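Local coordinates for xylooligosaccharide oxidase (PDB 5L6G), which oxidises the C1 hydroxyl of xylooligosaccharides and related sugars to lactones, using bicovalently bound FAD and reducing molecular oxygen to hydrogen peroxide, at residues 243-246 against 247-250; 446-449 against 450-453. One frame throughout, in Å; residues are numbered along the deposited sequence.

Contact 1. Residues 243-246 against 247-250. With NAG (2-acetamido-2-deoxy-beta-D-glucopyranose), chain F.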
# COMPACT_ATOMS: atom_id res chain seq x y z
N TRP A 243 26.30 6.07 5.32
CA TRP A 243 25.85 5.16 6.36
C TRP A 243 26.55 3.81 6.23
O TRP A 243 25.94 2.78 5.97
CB TRP A 243 24.33 5.05 6.32
CG TRP A 243 23.62 6.27 6.89
CD1 TRP A 243 24.14 7.52 7.11
CD2 TRP A 243 22.24 6.35 7.26
NE1 TRP A 243 23.19 8.35 7.63
CE2 TRP A 243 22.01 7.66 7.72
CE3 TRP A 243 21.19 5.42 7.27
CZ2 TRP A 243 20.76 8.08 8.17
CZ3 TRP A 243 19.94 5.84 7.72
CH2 TRP A 243 19.75 7.16 8.17
N THR A 244 27.86 3.84 6.43
CA THR A 244 28.74 2.71 6.18
C THR A 244 29.29 2.12 7.47
O THR A 244 30.03 1.16 7.42
CB THR A 244 29.94 3.15 5.33
OG1 THR A 244 30.46 4.37 5.88
CG2 THR A 244 29.51 3.36 3.88
N ASN A 245 28.98 2.72 8.61
CA ASN A 245 29.20 2.06 9.88
C ASN A 245 28.09 2.42 10.85
O ASN A 245 27.29 3.34 10.59
CB ASN A 245 30.58 2.35 10.45
CG ASN A 245 30.82 3.82 10.68
OD1 ASN A 245 29.89 4.59 10.86
ND2 ASN A 245 32.11 4.21 10.69
N SER A 246 28.02 1.69 11.95
CA SER A 246 26.90 1.83 12.88
C SER A 246 26.82 3.24 13.46
O SER A 246 25.73 3.78 13.60
CB SER A 246 26.96 0.78 14.00
OG SER A 246 28.11 0.98 14.78
N SER A 247 27.95 3.84 13.81
CA SER A 247 27.91 5.16 14.44
C SER A 247 27.35 6.21 13.47
O SER A 247 26.59 7.09 13.88
CB SER A 247 29.27 5.58 15.02
OG SER A 247 30.25 5.69 14.01
N ASN A 248 27.71 6.12 12.18
CA ASN A 248 27.19 7.04 11.19
C ASN A 248 25.70 6.91 11.02
O ASN A 248 25.01 7.91 10.83
CB ASN A 248 27.85 6.85 9.83
CG ASN A 248 29.23 7.47 9.77
OD1 ASN A 248 29.76 7.94 10.78
ND2 ASN A 248 29.81 7.50 8.58
N VAL A 249 25.19 5.67 11.08
CA VAL A 249 23.75 5.46 10.93
C VAL A 249 23.04 6.08 12.12
O VAL A 249 22.02 6.76 11.97
CB VAL A 249 23.39 3.95 10.86
CG1 VAL A 249 21.89 3.75 10.96
CG2 VAL A 249 23.94 3.32 9.58
N VAL A 250 23.55 5.81 13.31
CA VAL A 250 22.89 6.25 14.52
C VAL A 250 22.83 7.77 14.54
O VAL A 250 21.79 8.35 14.79
CB VAL A 250 23.64 5.75 15.76
CG1 VAL A 250 23.17 6.47 17.02
CG2 VAL A 250 23.48 4.24 15.89
C1 NAG F . 32.54 5.57 10.91
C2 NAG F . 33.69 5.65 11.93
C3 NAG F . 34.19 7.07 12.10
C4 NAG F . 34.52 7.66 10.74
C5 NAG F . 33.29 7.55 9.83
C6 NAG F . 33.57 8.06 8.44
C7 NAG F . 33.61 4.01 13.75
C8 NAG F . 33.16 3.73 15.15
N2 NAG F . 33.31 5.22 13.26
O3 NAG F . 35.31 7.04 12.95
O4 NAG F . 34.86 9.01 10.92
O5 NAG F . 32.92 6.19 9.70
O6 NAG F . 32.36 8.18 7.73
O7 NAG F . 34.22 3.15 13.12

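Contact 2. Residues 446-449 against 450-453. With FAD (flavin-adenine dinucleotide), chain D; XYP (beta-D-xylopyranose), chain H.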
# COMPACT_ATOMS: atom_id res chain seq x y z
N GLY A 446 3.66 -0.36 14.78
CA GLY A 446 2.68 -1.20 14.11
C GLY A 446 3.25 -1.67 12.80
O GLY A 446 4.44 -1.51 12.54
N MET A 447 2.40 -2.27 11.97
CA MET A 447 2.81 -2.73 10.66
C MET A 447 1.74 -2.36 9.64
O MET A 447 0.64 -1.98 10.00
CB MET A 447 3.08 -4.23 10.68
CG MET A 447 4.39 -4.56 11.37
SD MET A 447 4.68 -6.32 11.64
CE MET A 447 6.39 -6.31 12.17
N TYR A 448 2.09 -2.49 8.37
CA TYR A 448 1.34 -1.87 7.29
C TYR A 448 1.02 -2.91 6.26
O TYR A 448 1.90 -3.40 5.56
CB TYR A 448 2.21 -0.77 6.68
CG TYR A 448 1.68 -0.04 5.47
CD1 TYR A 448 0.42 0.50 5.45
CD2 TYR A 448 2.49 0.17 4.37
CE1 TYR A 448 -0.04 1.22 4.34
CE2 TYR A 448 2.05 0.89 3.27
CZ TYR A 448 0.80 1.43 3.26
OH TYR A 448 0.37 2.12 2.15
N ILE A 449 -0.26 -3.24 6.18
CA ILE A 449 -0.73 -4.36 5.35
C ILE A 449 -0.56 -4.15 3.83
O ILE A 449 -0.61 -5.11 3.08
CB ILE A 449 -2.19 -4.74 5.73
CG1 ILE A 449 -2.53 -6.15 5.24
CG2 ILE A 449 -3.18 -3.69 5.25
CD1 ILE A 449 -3.92 -6.60 5.63
N ASN A 450 -0.33 -2.92 3.37
CA ASN A 450 0.05 -2.75 1.98
C ASN A 450 1.42 -3.35 1.68
O ASN A 450 1.77 -3.54 0.53
CB ASN A 450 -0.08 -1.30 1.54
CG ASN A 450 -1.46 -0.99 1.00
OD1 ASN A 450 -2.22 -1.91 0.71
ND2 ASN A 450 -1.79 0.29 0.87
N TYR A 451 2.19 -3.66 2.72
CA TYR A 451 3.37 -4.53 2.60
C TYR A 451 3.12 -5.82 3.43
O TYR A 451 3.79 -6.12 4.43
CB TYR A 451 4.63 -3.83 3.06
CG TYR A 451 4.89 -2.50 2.37
CD1 TYR A 451 4.76 -2.37 1.00
CD2 TYR A 451 5.22 -1.38 3.10
CE1 TYR A 451 5.00 -1.15 0.38
CE2 TYR A 451 5.43 -0.16 2.48
CZ TYR A 451 5.32 -0.05 1.12
OH TYR A 451 5.53 1.17 0.49
N ALA A 452 2.15 -6.58 2.95
CA ALA A 452 1.61 -7.70 3.70
C ALA A 452 2.68 -8.74 3.99
O ALA A 452 3.38 -9.16 3.09
CB ALA A 452 0.46 -8.32 2.95
N ASP A 453 2.78 -9.12 5.25
CA ASP A 453 3.82 -10.01 5.72
C ASP A 453 3.16 -11.30 6.21
O ASP A 453 2.66 -11.36 7.32
CB ASP A 453 4.57 -9.30 6.85
CG ASP A 453 5.59 -10.18 7.54
OD1 ASP A 453 5.72 -11.37 7.18
OD2 ASP A 453 6.23 -9.65 8.47
PA FAD D . -4.38 -7.06 -4.71
O1A FAD D . -5.28 -7.17 -5.92
O2A FAD D . -3.43 -8.19 -4.48
O5B FAD D . -5.24 -6.71 -3.43
C5B FAD D . -4.68 -6.51 -2.13
C4B FAD D . -5.75 -6.72 -1.08
O4B FAD D . -6.81 -5.78 -1.29
C3B FAD D . -6.37 -8.10 -1.14
O3B FAD D . -6.78 -8.49 0.15
C2B FAD D . -7.60 -7.89 -2.00
O2B FAD D . -8.60 -8.88 -1.82
C1B FAD D . -8.02 -6.50 -1.57
N9A FAD D . -8.77 -5.84 -2.63
C8A FAD D . -8.41 -5.62 -3.89
N7A FAD D . -9.40 -4.99 -4.58
C5A FAD D . -10.39 -4.82 -3.70
C6A FAD D . -11.74 -4.26 -3.77
N6A FAD D . -12.12 -3.74 -4.95
N1A FAD D . -12.49 -4.31 -2.66
C2A FAD D . -12.07 -4.82 -1.50
N3A FAD D . -10.82 -5.36 -1.36
C4A FAD D . -9.98 -5.38 -2.43
N1 FAD D . 2.28 0.62 -1.37
C2 FAD D . 2.41 1.90 -0.91
O2 FAD D . 1.75 2.26 0.11
N3 FAD D . 3.20 2.79 -1.56
C4 FAD D . 3.89 2.48 -2.68
O4 FAD D . 4.63 3.30 -3.30
C4X FAD D . 3.81 1.11 -3.23
N5 FAD D . 4.47 0.70 -4.35
C5X FAD D . 4.36 -0.57 -4.87
C6 FAD D . 5.03 -0.97 -6.04
C7 FAD D . 4.89 -2.29 -6.51
C7M FAD D . 5.64 -2.68 -7.76
C8 FAD D . 4.00 -3.28 -5.81
C8M FAD D . 3.78 -4.69 -6.34
C9 FAD D . 3.34 -2.85 -4.66
C9A FAD D . 3.50 -1.55 -4.15
N10 FAD D . 2.85 -1.11 -2.97
C10 FAD D . 2.96 0.19 -2.47
C1' FAD D . 1.99 -2.00 -2.19
C2' FAD D . 0.55 -1.90 -2.59
O2' FAD D . 0.03 -0.71 -2.01
C3' FAD D . -0.14 -3.10 -1.97
O3' FAD D . 0.46 -4.33 -2.40
C4' FAD D . -1.62 -3.07 -2.38
O4' FAD D . -2.40 -3.67 -1.33
C5' FAD D . -1.79 -3.78 -3.70
O5' FAD D . -3.06 -3.44 -4.26
P FAD D . -3.58 -4.33 -5.45
O1P FAD D . -5.00 -3.99 -5.80
O2P FAD D . -2.59 -4.31 -6.57
O3P FAD D . -3.40 -5.80 -4.84
O1 XYP H . 7.24 1.66 -1.24
C1 XYP H . 7.38 1.12 -2.55
C2 XYP H . 8.45 1.90 -3.31
C3 XYP H . 8.78 1.24 -4.64
C4 XYP H . 9.11 -0.24 -4.43
C5 XYP H . 7.99 -0.94 -3.64
O2 XYP H . 7.97 3.22 -3.53
O3 XYP H . 9.84 1.95 -5.31
O4 XYP H . 9.22 -0.90 -5.70
O5 XYP H . 7.70 -0.26 -2.43

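Contact 1. Residues 243-246 against 247-250
Asn245 is the N-cap of helix 246-261; its OD1 accepts from Asn248 N, an N-H of the first turn, at 3.0 Å. The C=O...donor angle of 162° puts that N-H almost straight ahead of the amide carbonyl. CG of Asn245 is held between its own backbone N and carbonyl carbon (chi1 59°), which brings the amide beside the helix start; the rotation about CB-CG then turns OD1 to Asn248 N and ND2 to the sugar. There ND2 is joined covalently to C1 of the N-acetylglucosamine, 1.4 Å away, in an Asn-Ser-Ser sequon whose last residue is Ser247. The Asn248 amide turns to the sugar, its ND2 donating to NAG O6 at 2.8 Å; the same nitrogen also bonds to Pro242 O in the preceding loop. Ser247 OG receives a weak bond from NAG N2, 3.2 Å long. Regular helical bonding follows at once, from Val249 N to Asn245 O (3.2 Å) and from Val250 N to Ser246 O (3.0 Å). Buried Trp243 spreads its indole face over the backbone of Val249, whose CA stands 4.1 Å from the centroid of the five-membered ring and only 10° off its normal, a CH-pi contact. The two side chains cross at about a right angle, with Val249 CG2 3.7 Å from Trp243 CB. Beyond them, Ser246, Val249 and Val250 touch Ala361 on helix 354-368. Chemically, one asparagine amide does two jobs, its oxygen satisfying a first-turn N-H and its nitrogen carrying the glycan. One firm bond from Asn248 and a weak one at Ser247 add to the linkage; the former above all should limit the sugar's rotation and keep it close to the helix start.

Contact 2. Residues 446-449 against 450-453
The chain turns sharply here, with Ile449 and Asn450 both at helix-like backbone angles and Tyr451 N bonded to Tyr448 O at 2.9 Å. This i to i+3 closure brings the two tyrosines together in a T-shaped pair: the edge of Tyr448 faces the ring of Tyr451, centroids 5.1 Å apart and planes at 84°. Tyr448 runs out with CG opposite its backbone N (chi1 176°), a course that delivers its hydroxyl to the flavin, where OH donates to FAD O2 over a very short 2.5 Å. Asn450 CB sits over one face of the same ring, 3.7 Å from its centroid, a CH-pi contact, with the amide plane steeply turned, 75° from the ring. Asn450 ND2 donates to Tyr448 OH at 3.1 Å, and Gly168 N bonds to that oxygen as well. ND2 also bonds to His163 O, while Asn450 OD1 accepts from the ribityl hydroxyl FAD O4' at 2.7 Å. Tyr451 OH shares a very short hydrogen bond of 2.5 Å with XYP O1, in which either could be the donor. Its ring also meets Tyr96, and Glu412, another substrate-binding residue, touches it. Tyr448 and Asn450 thus hydrogen-bond to the cofactor, while Tyr451, whose CE1 is 3.7 Å from FAD N1, borders the flavin and links it to the anomeric hydroxyl that the enzyme oxidises. Two N-H groups directed at Tyr448 OH orient the hydroxyl and could strengthen it as a donor to FAD O2, which would be consistent with stabilising negative charge at the N1-C2=O2 side of the reduced flavin.

How the contacts relate
Contact 1 precedes contact 2 in the sequence, and the two do not touch: their centres are 27 Å apart and their nearest atoms about 17 Å. Both belong to connections of the eight-stranded antiparallel sheet. Segment 243-250 runs from the loop after strand 234-240, next to one outer strand, into the first turn of helix 246-261, whereas 446-453 leaves strand 445-446 at the other edge and leads to helix 458-466. Their depths differ too: the centre of contact 1 lies 29 Å from that of the chain, the centre of contact 2 only 8 Å. The glycosylated helix start therefore sits at the periphery, well removed from the buried turn where flavin and xylose meet.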